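Local coordinates for protein transcriptional regulator fur family (Xanthomonas campestris pv. campestris, PDB 7DH8) that binds zinc and, as a Fur-family regulator, probably binds regulatory DNA to control zinc uptake genes, at residues S117-S128 / Q155-C166; N48-A56 / Y63-E71. One frame throughout, in Å; residues are numbered along the deposited sequence.

Interaction 1. Residues S117-S128 / Q155-C166; sequences SVPFLICDRCHS and QTLEVHGLCAKC. With ZN (zinc ion), chain C.
Cys123 and Cys163 put their sulfurs on one zinc ion by different first torsions: the Cys123 sulfur points directly away from its own amide nitrogen (chi1 177°), whereas SG of Cys163 sits between its N and its carbonyl carbon (chi1 75°). Cys126 and Cys166 complete four thiolate bonds; the zinc ion lies 2.2 Å from Cys126 SG and 2.4 Å from Cys166 SG. Amide N-H groups of Arg125, Cys126 and Cys163 all point at Cys123 SG, the one across the contact measuring 3.3 Å from Cys163 N, and should partly offset its negative charge. Cys163 SG also caps the helix that begins after it, accepting from Cys166 N. Upstream, strands 119-123 and 155-160 run parallel: Val159 N to Phe120 O is 2.6 Å, and Ile122 N to Val159 O is 2.8 Å. At the far end Gln155 N donates almost straight to Ser117 OG (2.9 Å, 176°). Leu121 CD2 packs alongside Val159 CB at 3.6 Å. Strand 155-160 continues the sheet antiparallel into the second subunit, where His160 NE2 is hydrogen-bonded to Thr156 OG1 of that subunit. Paired CxxC motifs clamping a Cys4 zinc are characteristic of the structural zinc site in the dimerisation domain of Fur-family regulators.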
loop_
_atom_site.group_PDB
_atom_site.type_symbol
_atom_site.label_atom_id
_atom_site.label_comp_id
_atom_site.label_asym_id
_atom_site.label_seq_id
_atom_site.Cartn_x
_atom_site.Cartn_y
_atom_site.Cartn_z
ATOM N N SER A 117 -11.849 -6.180 -0.951
ATOM C CA SER A 117 -11.023 -4.993 -0.848
ATOM C C SER A 117 -11.737 -4.029 0.081
ATOM O O SER A 117 -12.959 -3.828 -0.062
ATOM C CB SER A 117 -10.810 -4.393 -2.243
ATOM O OG SER A 117 -9.922 -5.292 -2.897
ATOM N N VAL A 118 -10.999 -3.502 1.070
ATOM C CA VAL A 118 -11.596 -2.614 2.082
ATOM C C VAL A 118 -10.559 -1.606 2.554
ATOM O O VAL A 118 -9.379 -1.920 2.604
ATOM C CB VAL A 118 -12.123 -3.373 3.310
ATOM C CG1 VAL A 118 -13.342 -4.190 2.974
ATOM C CG2 VAL A 118 -10.973 -4.188 3.983
ATOM N N PRO A 119 -10.975 -0.414 2.934
ATOM C CA PRO A 119 -10.056 0.535 3.565
ATOM C C PRO A 119 -9.668 0.090 4.967
ATOM O O PRO A 119 -10.460 -0.495 5.720
ATOM C CB PRO A 119 -10.883 1.836 3.632
ATOM C CG PRO A 119 -12.048 1.604 2.631
ATOM C CD PRO A 119 -12.320 0.148 2.753
ATOM N N PHE A 120 -8.471 0.481 5.318
ATOM C CA PHE A 120 -7.897 0.417 6.649
ATOM C C PHE A 120 -7.464 1.799 7.073
ATOM O O PHE A 120 -6.856 2.518 6.267
ATOM C CB PHE A 120 -6.645 -0.503 6.650
ATOM C CG PHE A 120 -6.995 -1.914 6.513
ATOM C CD1 PHE A 120 -7.109 -2.475 5.254
ATOM C CD2 PHE A 120 -7.263 -2.683 7.624
ATOM C CE1 PHE A 120 -7.499 -3.778 5.110
ATOM C CE2 PHE A 120 -7.657 -3.998 7.469
ATOM C CZ PHE A 120 -7.766 -4.535 6.231
ATOM N N LEU A 121 -7.768 2.166 8.344
ATOM C CA LEU A 121 -7.206 3.342 8.990
ATOM C C LEU A 121 -6.015 2.865 9.808
ATOM O O LEU A 121 -6.180 2.049 10.713
ATOM C CB LEU A 121 -8.225 4.014 9.916
ATOM C CG LEU A 121 -9.616 4.313 9.312
ATOM C CD1 LEU A 121 -10.559 4.836 10.345
ATOM C CD2 LEU A 121 -9.448 5.261 8.095
ATOM N N ILE A 122 -4.827 3.351 9.502
ATOM C CA ILE A 122 -3.622 2.869 10.163
ATOM C C ILE A 122 -2.976 4.048 10.852
ATOM O O ILE A 122 -2.620 5.024 10.205
ATOM C CB ILE A 122 -2.661 2.185 9.172
ATOM C CG1 ILE A 122 -3.355 1.029 8.480
ATOM C CG2 ILE A 122 -1.392 1.600 9.919
ATOM C CD1 ILE A 122 -2.462 0.469 7.255
ATOM N N CYS A 123 -2.889 4.002 12.190
ATOM C CA CYS A 123 -2.373 5.153 12.897
ATOM C C CYS A 123 -0.870 5.184 12.679
ATOM O O CYS A 123 -0.201 4.173 12.874
ATOM C CB CYS A 123 -2.699 5.078 14.395
ATOM S SG CYS A 123 -2.014 6.432 15.325
ATOM N N ASP A 124 -0.342 6.358 12.334
ATOM C CA ASP A 124 1.093 6.513 12.155
ATOM C C ASP A 124 1.863 6.314 13.460
ATOM O O ASP A 124 3.029 5.930 13.421
ATOM C CB ASP A 124 1.410 7.905 11.610
ATOM C CG ASP A 124 0.895 8.123 10.191
ATOM O OD1 ASP A 124 0.581 7.142 9.471
ATOM O OD2 ASP A 124 0.819 9.311 9.796
ATOM N N ARG A 125 1.268 6.620 14.612
ATOM C CA ARG A 125 2.060 6.674 15.847
ATOM C C ARG A 125 1.979 5.364 16.650
ATOM O O ARG A 125 3.010 4.803 17.034
ATOM C CB ARG A 125 1.597 7.879 16.671
ATOM C CG ARG A 125 2.328 8.011 18.080
ATOM C CD ARG A 125 2.126 9.387 18.688
ATOM N NE ARG A 125 2.335 10.428 17.700
ATOM C CZ ARG A 125 1.651 11.563 17.705
ATOM N NH1 ARG A 125 0.756 11.758 18.667
ATOM N NH2 ARG A 125 1.856 12.485 16.757
ATOM N N CYS A 126 0.781 4.827 16.867
ATOM C CA CYS A 126 0.608 3.642 17.696
ATOM C C CYS A 126 0.425 2.381 16.867
ATOM O O CYS A 126 0.374 1.276 17.444
ATOM C CB CYS A 126 -0.604 3.823 18.633
ATOM S SG CYS A 126 -2.262 3.691 17.843
ATOM N N HIS A 127 0.298 2.537 15.538
ATOM C CA HIS A 127 0.254 1.476 14.525
ATOM C C HIS A 127 -1.026 0.648 14.588
ATOM O O HIS A 127 -1.076 -0.409 13.957
ATOM C CB HIS A 127 1.479 0.535 14.619
ATOM C CG HIS A 127 2.784 1.276 14.777
ATOM N ND1 HIS A 127 3.596 1.156 15.891
ATOM C CD2 HIS A 127 3.371 2.211 13.988
ATOM C CE1 HIS A 127 4.631 1.970 15.774
ATOM N NE2 HIS A 127 4.529 2.607 14.616
ATOM N N SER A 128 -2.049 1.072 15.335
ATOM C CA SER A 128 -3.323 0.358 15.249
ATOM C C SER A 128 -3.851 0.419 13.818
ATOM O O SER A 128 -3.585 1.385 13.077
ATOM C CB SER A 128 -4.401 0.967 16.159
ATOM O OG SER A 128 -4.654 2.316 15.725
ATOM N N GLN A 155 -7.800 -4.133 -4.446
ATOM C CA GLN A 155 -7.322 -2.795 -4.130
ATOM C C GLN A 155 -6.668 -2.670 -2.767
ATOM O O GLN A 155 -7.200 -3.184 -1.781
ATOM C CB GLN A 155 -8.549 -1.835 -4.157
ATOM C CG GLN A 155 -9.313 -1.916 -5.511
ATOM C CD GLN A 155 -10.492 -0.936 -5.524
ATOM O OE1 GLN A 155 -10.562 -0.048 -4.683
ATOM N NE2 GLN A 155 -11.412 -1.103 -6.463
ATOM N N THR A 156 -5.582 -1.880 -2.697
ATOM C CA THR A 156 -4.900 -1.567 -1.454
ATOM C C THR A 156 -5.333 -0.171 -1.080
ATOM O O THR A 156 -5.035 0.776 -1.818
ATOM C CB THR A 156 -3.374 -1.592 -1.639
ATOM O OG1 THR A 156 -2.971 -2.911 -1.959
ATOM C CG2 THR A 156 -2.689 -1.163 -0.315
ATOM N N LEU A 157 -6.059 -0.043 0.042
ATOM C CA LEU A 157 -6.649 1.212 0.477
ATOM C C LEU A 157 -6.238 1.367 1.939
ATOM O O LEU A 157 -6.743 0.693 2.842
ATOM C CB LEU A 157 -8.179 1.245 0.311
ATOM C CG LEU A 157 -8.648 0.737 -1.085
ATOM C CD1 LEU A 157 -10.120 0.361 -0.944
ATOM C CD2 LEU A 157 -8.409 1.812 -2.131
ATOM N N GLU A 158 -5.298 2.251 2.191
ATOM C CA GLU A 158 -4.816 2.396 3.564
ATOM C C GLU A 158 -4.755 3.880 3.880
ATOM O O GLU A 158 -4.004 4.626 3.258
ATOM C CB GLU A 158 -3.475 1.703 3.707
ATOM C CG GLU A 158 -3.566 0.197 3.295
ATOM C CD GLU A 158 -2.235 -0.599 3.375
ATOM O OE1 GLU A 158 -1.167 -0.024 3.595
ATOM O OE2 GLU A 158 -2.293 -1.825 3.187
ATOM N N VAL A 159 -5.504 4.304 4.864
ATOM C CA VAL A 159 -5.543 5.717 5.220
ATOM C C VAL A 159 -4.581 5.925 6.372
ATOM O O VAL A 159 -4.713 5.261 7.416
ATOM C CB VAL A 159 -6.977 6.143 5.566
ATOM C CG1 VAL A 159 -7.007 7.599 6.011
ATOM C CG2 VAL A 159 -7.874 5.925 4.335
ATOM N N HIS A 160 -3.656 6.883 6.219
ATOM C CA HIS A 160 -2.704 7.207 7.277
ATOM C C HIS A 160 -3.080 8.483 8.027
ATOM O O HIS A 160 -3.869 9.311 7.564
ATOM C CB HIS A 160 -1.290 7.364 6.718
ATOM C CG HIS A 160 -0.917 6.276 5.763
ATOM N ND1 HIS A 160 -0.458 5.034 6.180
ATOM C CD2 HIS A 160 -0.923 6.249 4.401
ATOM C CE1 HIS A 160 -0.207 4.286 5.110
ATOM N NE2 HIS A 160 -0.506 4.993 4.022
ATOM N N GLY A 161 -2.466 8.641 9.188
ATOM C CA GLY A 161 -2.766 9.761 10.073
ATOM C C GLY A 161 -2.702 9.265 11.510
ATOM O O GLY A 161 -1.957 8.305 11.837
ATOM N N LEU A 162 -3.538 9.857 12.367
ATOM C CA LEU A 162 -3.515 9.565 13.800
ATOM C C LEU A 162 -4.880 9.084 14.269
ATOM O O LEU A 162 -5.909 9.709 13.953
ATOM C CB LEU A 162 -3.131 10.802 14.598
ATOM C CG LEU A 162 -1.698 11.326 14.334
ATOM C CD1 LEU A 162 -1.441 12.661 15.073
ATOM C CD2 LEU A 162 -0.621 10.267 14.639
ATOM N N CYS A 163 -4.885 8.007 15.056
ATOM C CA CYS A 163 -6.153 7.595 15.642
ATOM C C CYS A 163 -6.600 8.606 16.711
ATOM O O CYS A 163 -5.869 9.536 17.067
ATOM C CB CYS A 163 -6.031 6.197 16.211
ATOM S SG CYS A 163 -5.058 6.237 17.858
ATOM N N ALA A 164 -7.866 8.487 17.157
ATOM C CA ALA A 164 -8.404 9.454 18.105
ATOM C C ALA A 164 -7.542 9.561 19.350
ATOM O O ALA A 164 -7.321 10.659 19.858
ATOM C CB ALA A 164 -9.807 9.080 18.550
ATOM N N LYS A 165 -7.089 8.429 19.882
ATOM C CA LYS A 165 -6.278 8.472 21.119
ATOM C C LYS A 165 -5.010 9.291 20.912
ATOM O O LYS A 165 -4.667 10.161 21.719
ATOM C CB LYS A 165 -5.874 7.054 21.542
ATOM C CG LYS A 165 -6.865 6.314 22.348
ATOM C CD LYS A 165 -8.101 5.835 21.600
ATOM C CE LYS A 165 -8.809 4.799 22.478
ATOM N NZ LYS A 165 -7.848 3.658 22.694
ATOM N N CYS A 166 -4.287 9.017 19.818
ATOM C CA CYS A 166 -3.031 9.713 19.588
ATOM C C CYS A 166 -3.248 11.179 19.229
ATOM O O CYS A 166 -2.453 12.033 19.640
ATOM C CB CYS A 166 -2.212 9.010 18.493
ATOM S SG CYS A 166 -1.589 7.329 18.950
HETATM ZN ZN ZN C . -2.759 5.843 17.469
HETATM O O HOH W 1 -6.828 -2.157 1.586
HETATM O O HOH W 2 -8.118 -4.271 0.569
#

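Interaction 2. Residues N48-A56 / Y63-E71; sequences NVLRLIADA and YELLDWVRE
Leu52 points from helix 48-56 toward helix 63-69 and can be traced outward atom by atom. Its CB lies 4.1 Å from Leu65 CD1, with the indole of Trp68 close by at CE3. CG is held anti to the carbonyl carbon (chi1 -73°), and the extended second torsion (174°) carries CD1 forward. That methyl reaches Val69 CG2 at 3.5 Å, Trp68 CB at 3.8 Å and the carbonyl oxygen of Trp68, so it is lodged against consecutive residues of the second helix. One turn toward the N terminus, Val49 CG1 meets Leu65 CD2 at 3.6 Å, the two side chains crossing at about a right angle. One turn toward the C terminus, Ala56 CB approaches the six-membered ring of Trp68 obliquely, 3.9 Å from CH2. The segment axes are 115° apart in direction, a steep crossing filled by Val, Leu and Ala side chains and the Trp68 indole. The pair belongs to the N-terminal winged-helix domain, probably the DNA-binding part as in Fur relatives. Most of the close contacts are between aliphatic or ring carbons, and no hydrogen bond links the segments; packing and side-chain shape therefore hold the helices.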
loop_
_atom_site.group_PDB
_atom_site.type_symbol
_atom_site.label_atom_id
_atom_site.label_comp_id
_atom_site.label_asym_id
_atom_site.label_seq_id
_atom_site.Cartn_x
_atom_site.Cartn_y
_atom_site.Cartn_z
ATOM N N ASN A 48 -3.610 -22.128 14.598
ATOM C CA ASN A 48 -2.705 -21.479 15.535
ATOM C C ASN A 48 -2.120 -20.205 14.949
ATOM O O ASN A 48 -1.884 -19.240 15.685
ATOM C CB ASN A 48 -1.582 -22.434 15.955
ATOM C CG ASN A 48 -0.789 -21.907 17.141
ATOM O OD1 ASN A 48 -1.364 -21.382 18.106
ATOM N ND2 ASN A 48 0.536 -22.047 17.084
ATOM N N VAL A 49 -1.864 -20.174 13.642
ATOM C CA VAL A 49 -1.408 -18.933 13.039
ATOM C C VAL A 49 -2.524 -17.901 13.089
ATOM O O VAL A 49 -2.322 -16.765 13.526
ATOM C CB VAL A 49 -0.907 -19.175 11.605
ATOM C CG1 VAL A 49 -0.669 -17.855 10.891
ATOM C CG2 VAL A 49 0.411 -19.905 11.670
ATOM N N LEU A 50 -3.734 -18.311 12.695
ATOM C CA LEU A 50 -4.873 -17.408 12.702
ATOM C C LEU A 50 -5.129 -16.904 14.102
ATOM O O LEU A 50 -5.298 -15.697 14.317
ATOM C CB LEU A 50 -6.118 -18.121 12.154
ATOM C CG LEU A 50 -7.415 -17.318 12.303
ATOM C CD1 LEU A 50 -7.344 -16.029 11.481
ATOM C CD2 LEU A 50 -8.633 -18.140 11.917
ATOM N N ARG A 51 -5.124 -17.826 15.080
ATOM C CA ARG A 51 -5.363 -17.456 16.473
ATOM C C ARG A 51 -4.332 -16.447 16.965
ATOM O O ARG A 51 -4.685 -15.450 17.612
ATOM C CB ARG A 51 -5.360 -18.704 17.359
ATOM C CG ARG A 51 -5.706 -18.425 18.819
ATOM C CD ARG A 51 -5.253 -19.562 19.758
ATOM N NE ARG A 51 -5.253 -20.868 19.095
ATOM C CZ ARG A 51 -6.346 -21.539 18.728
ATOM N NH1 ARG A 51 -7.563 -21.051 18.964
ATOM N NH2 ARG A 51 -6.214 -22.714 18.121
ATOM N N LEU A 52 -3.040 -16.705 16.700
ATOM C CA LEU A 52 -2.000 -15.769 17.107
ATOM C C LEU A 52 -2.218 -14.387 16.497
ATOM O O LEU A 52 -2.074 -13.365 17.181
ATOM C CB LEU A 52 -0.620 -16.308 16.711
ATOM C CG LEU A 52 -0.091 -17.493 17.568
ATOM C CD1 LEU A 52 1.234 -18.049 16.986
ATOM C CD2 LEU A 52 0.038 -17.123 19.048
ATOM N N ILE A 53 -2.538 -14.319 15.202
ATOM C CA ILE A 53 -2.696 -12.991 14.595
ATOM C C ILE A 53 -3.912 -12.285 15.198
ATOM O O ILE A 53 -3.838 -11.117 15.586
ATOM C CB ILE A 53 -2.773 -13.096 13.055
ATOM C CG1 ILE A 53 -1.458 -13.606 12.465
ATOM C CG2 ILE A 53 -3.220 -11.733 12.369
ATOM C CD1 ILE A 53 -1.563 -14.014 11.013
ATOM N N ALA A 54 -5.017 -13.013 15.361
ATOM C CA ALA A 54 -6.240 -12.433 15.910
ATOM C C ALA A 54 -6.052 -11.910 17.338
ATOM O O ALA A 54 -6.687 -10.926 17.723
ATOM C CB ALA A 54 -7.368 -13.468 15.864
ATOM N N ASP A 55 -5.182 -12.536 18.122
ATOM C CA ASP A 55 -4.955 -12.205 19.523
ATOM C C ASP A 55 -4.034 -11.012 19.724
ATOM O O ASP A 55 -3.990 -10.469 20.839
ATOM C CB ASP A 55 -4.309 -13.380 20.268
ATOM C CG ASP A 55 -5.304 -14.236 21.018
ATOM O OD1 ASP A 55 -6.457 -13.786 21.237
ATOM O OD2 ASP A 55 -4.907 -15.369 21.410
ATOM N N ALA A 56 -3.288 -10.599 18.703
ATOM C CA ALA A 56 -2.271 -9.583 18.921
ATOM C C ALA A 56 -2.858 -8.170 19.044
ATOM O O ALA A 56 -2.347 -7.361 19.823
ATOM C CB ALA A 56 -1.234 -9.652 17.807
ATOM N N TYR A 63 8.083 -12.218 10.949
ATOM C CA TYR A 63 9.051 -12.821 11.882
ATOM C C TYR A 63 8.541 -12.865 13.323
ATOM O O TYR A 63 8.997 -13.685 14.127
ATOM C CB TYR A 63 10.389 -12.094 11.847
ATOM C CG TYR A 63 10.332 -10.693 12.403
ATOM C CD1 TYR A 63 10.352 -10.465 13.777
ATOM C CD2 TYR A 63 10.257 -9.597 11.550
ATOM C CE1 TYR A 63 10.293 -9.193 14.254
ATOM C CE2 TYR A 63 10.204 -8.315 12.042
ATOM C CZ TYR A 63 10.238 -8.134 13.385
ATOM O OH TYR A 63 10.212 -6.855 13.915
ATOM N N GLU A 64 7.626 -11.983 13.693
ATOM C CA GLU A 64 7.043 -12.123 15.019
ATOM C C GLU A 64 6.153 -13.345 15.077
ATOM O O GLU A 64 6.078 -14.028 16.096
ATOM C CB GLU A 64 6.215 -10.873 15.371
ATOM C CG GLU A 64 7.059 -9.681 15.631
ATOM C CD GLU A 64 6.186 -8.465 15.794
ATOM O OE1 GLU A 64 5.082 -8.458 15.183
ATOM O OE2 GLU A 64 6.608 -7.533 16.522
ATOM N N LEU A 65 5.410 -13.594 14.006
ATOM C CA LEU A 65 4.520 -14.745 14.025
ATOM C C LEU A 65 5.323 -16.031 14.162
ATOM O O LEU A 65 4.927 -16.952 14.878
ATOM C CB LEU A 65 3.680 -14.747 12.739
ATOM C CG LEU A 65 2.883 -15.986 12.373
ATOM C CD1 LEU A 65 1.744 -16.167 13.397
ATOM C CD2 LEU A 65 2.333 -15.831 10.945
ATOM N N LEU A 66 6.462 -16.108 13.477
ATOM C CA LEU A 66 7.286 -17.310 13.600
ATOM C C LEU A 66 7.827 -17.488 15.005
ATOM O O LEU A 66 7.753 -18.590 15.553
ATOM C CB LEU A 66 8.450 -17.272 12.630
ATOM C CG LEU A 66 7.898 -18.034 11.457
ATOM C CD1 LEU A 66 7.109 -17.020 10.558
ATOM C CD2 LEU A 66 9.000 -18.775 10.772
ATOM N N ASP A 67 8.415 -16.431 15.571
ATOM C CA ASP A 67 8.762 -16.429 16.993
ATOM C C ASP A 67 7.637 -17.002 17.835
ATOM O O ASP A 67 7.851 -17.970 18.571
ATOM C CB ASP A 67 9.129 -15.027 17.487
ATOM C CG ASP A 67 10.549 -14.643 17.141
ATOM O OD1 ASP A 67 11.425 -15.553 17.131
ATOM O OD2 ASP A 67 10.787 -13.439 16.862
ATOM N N TRP A 68 6.416 -16.451 17.719
ATOM C CA TRP A 68 5.348 -16.914 18.614
ATOM C C TRP A 68 4.807 -18.305 18.297
ATOM O O TRP A 68 4.157 -18.933 19.146
ATOM C CB TRP A 68 4.098 -16.028 18.503
ATOM C CG TRP A 68 4.340 -14.562 18.692
ATOM C CD1 TRP A 68 5.406 -13.993 19.300
ATOM C CD2 TRP A 68 3.513 -13.488 18.247
ATOM N NE1 TRP A 68 5.302 -12.637 19.274
ATOM C CE2 TRP A 68 4.140 -12.296 18.645
ATOM C CE3 TRP A 68 2.287 -13.417 17.582
ATOM C CZ2 TRP A 68 3.613 -11.056 18.380
ATOM C CZ3 TRP A 68 1.750 -12.165 17.328
ATOM C CH2 TRP A 68 2.421 -11.000 17.728
ATOM N N VAL A 69 5.002 -18.775 17.060
ATOM C CA VAL A 69 4.540 -20.114 16.708
ATOM C C VAL A 69 5.618 -21.132 17.079
ATOM O O VAL A 69 5.375 -22.344 17.093
ATOM C CB VAL A 69 4.497 -20.281 15.177
ATOM C CG1 VAL A 69 4.821 -21.717 14.761
ATOM C CG2 VAL A 69 3.144 -19.867 14.650
ATOM N N ARG A 70 6.804 -20.653 17.438
ATOM C CA ARG A 70 7.837 -21.419 18.125
ATOM C C ARG A 70 7.749 -21.490 19.649
ATOM O O ARG A 70 8.497 -22.248 20.280
ATOM C CB ARG A 70 9.189 -21.092 17.515
ATOM C CG ARG A 70 9.464 -21.921 16.309
ATOM C CD ARG A 70 10.141 -21.083 15.256
ATOM N NE ARG A 70 10.796 -21.920 14.261
ATOM C CZ ARG A 70 11.888 -21.572 13.603
ATOM N NH1 ARG A 70 12.466 -20.400 13.830
ATOM N NH2 ARG A 70 12.389 -22.397 12.708
ATOM N N GLU A 71 6.844 -20.720 20.241
ATOM C CA GLU A 71 6.614 -20.718 21.690
ATOM C C GLU A 71 7.332 -21.759 22.511
ATOM O O GLU A 71 6.731 -22.315 23.433
ATOM C CB GLU A 71 5.140 -20.718 22.114
ATOM C CG GLU A 71 4.250 -21.767 21.413
ATOM C CD GLU A 71 2.746 -21.439 21.529
ATOM O OE1 GLU A 71 2.133 -20.997 20.515
ATOM O OE2 GLU A 71 2.175 -21.633 22.636
#

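From the N terminus, the chain first closes interaction 2: helix 44-56 turns through a short connection and helix 62-69 comes back against it, with six residues between the segments. Helix 80-92 and strands 96-99 and 104-107 follow before interaction 1 opens. That contact closes a longer excursion, through strand 129-131 and helix 135-146, when strand 151-160 returns beside strand 119-123. The two closures are in series, neither nested nor crossed. The centres of interactions 1 and 2 lie about 22 Å apart, and their nearest atoms about 9 Å apart. Interaction 2 joins helices of the N-terminal, probably DNA-binding half; interaction 1 pairs two strands of the sheet shared with the second subunit and, through zinc, fastens the turn after strand 119-123 to the start of helix 164-168.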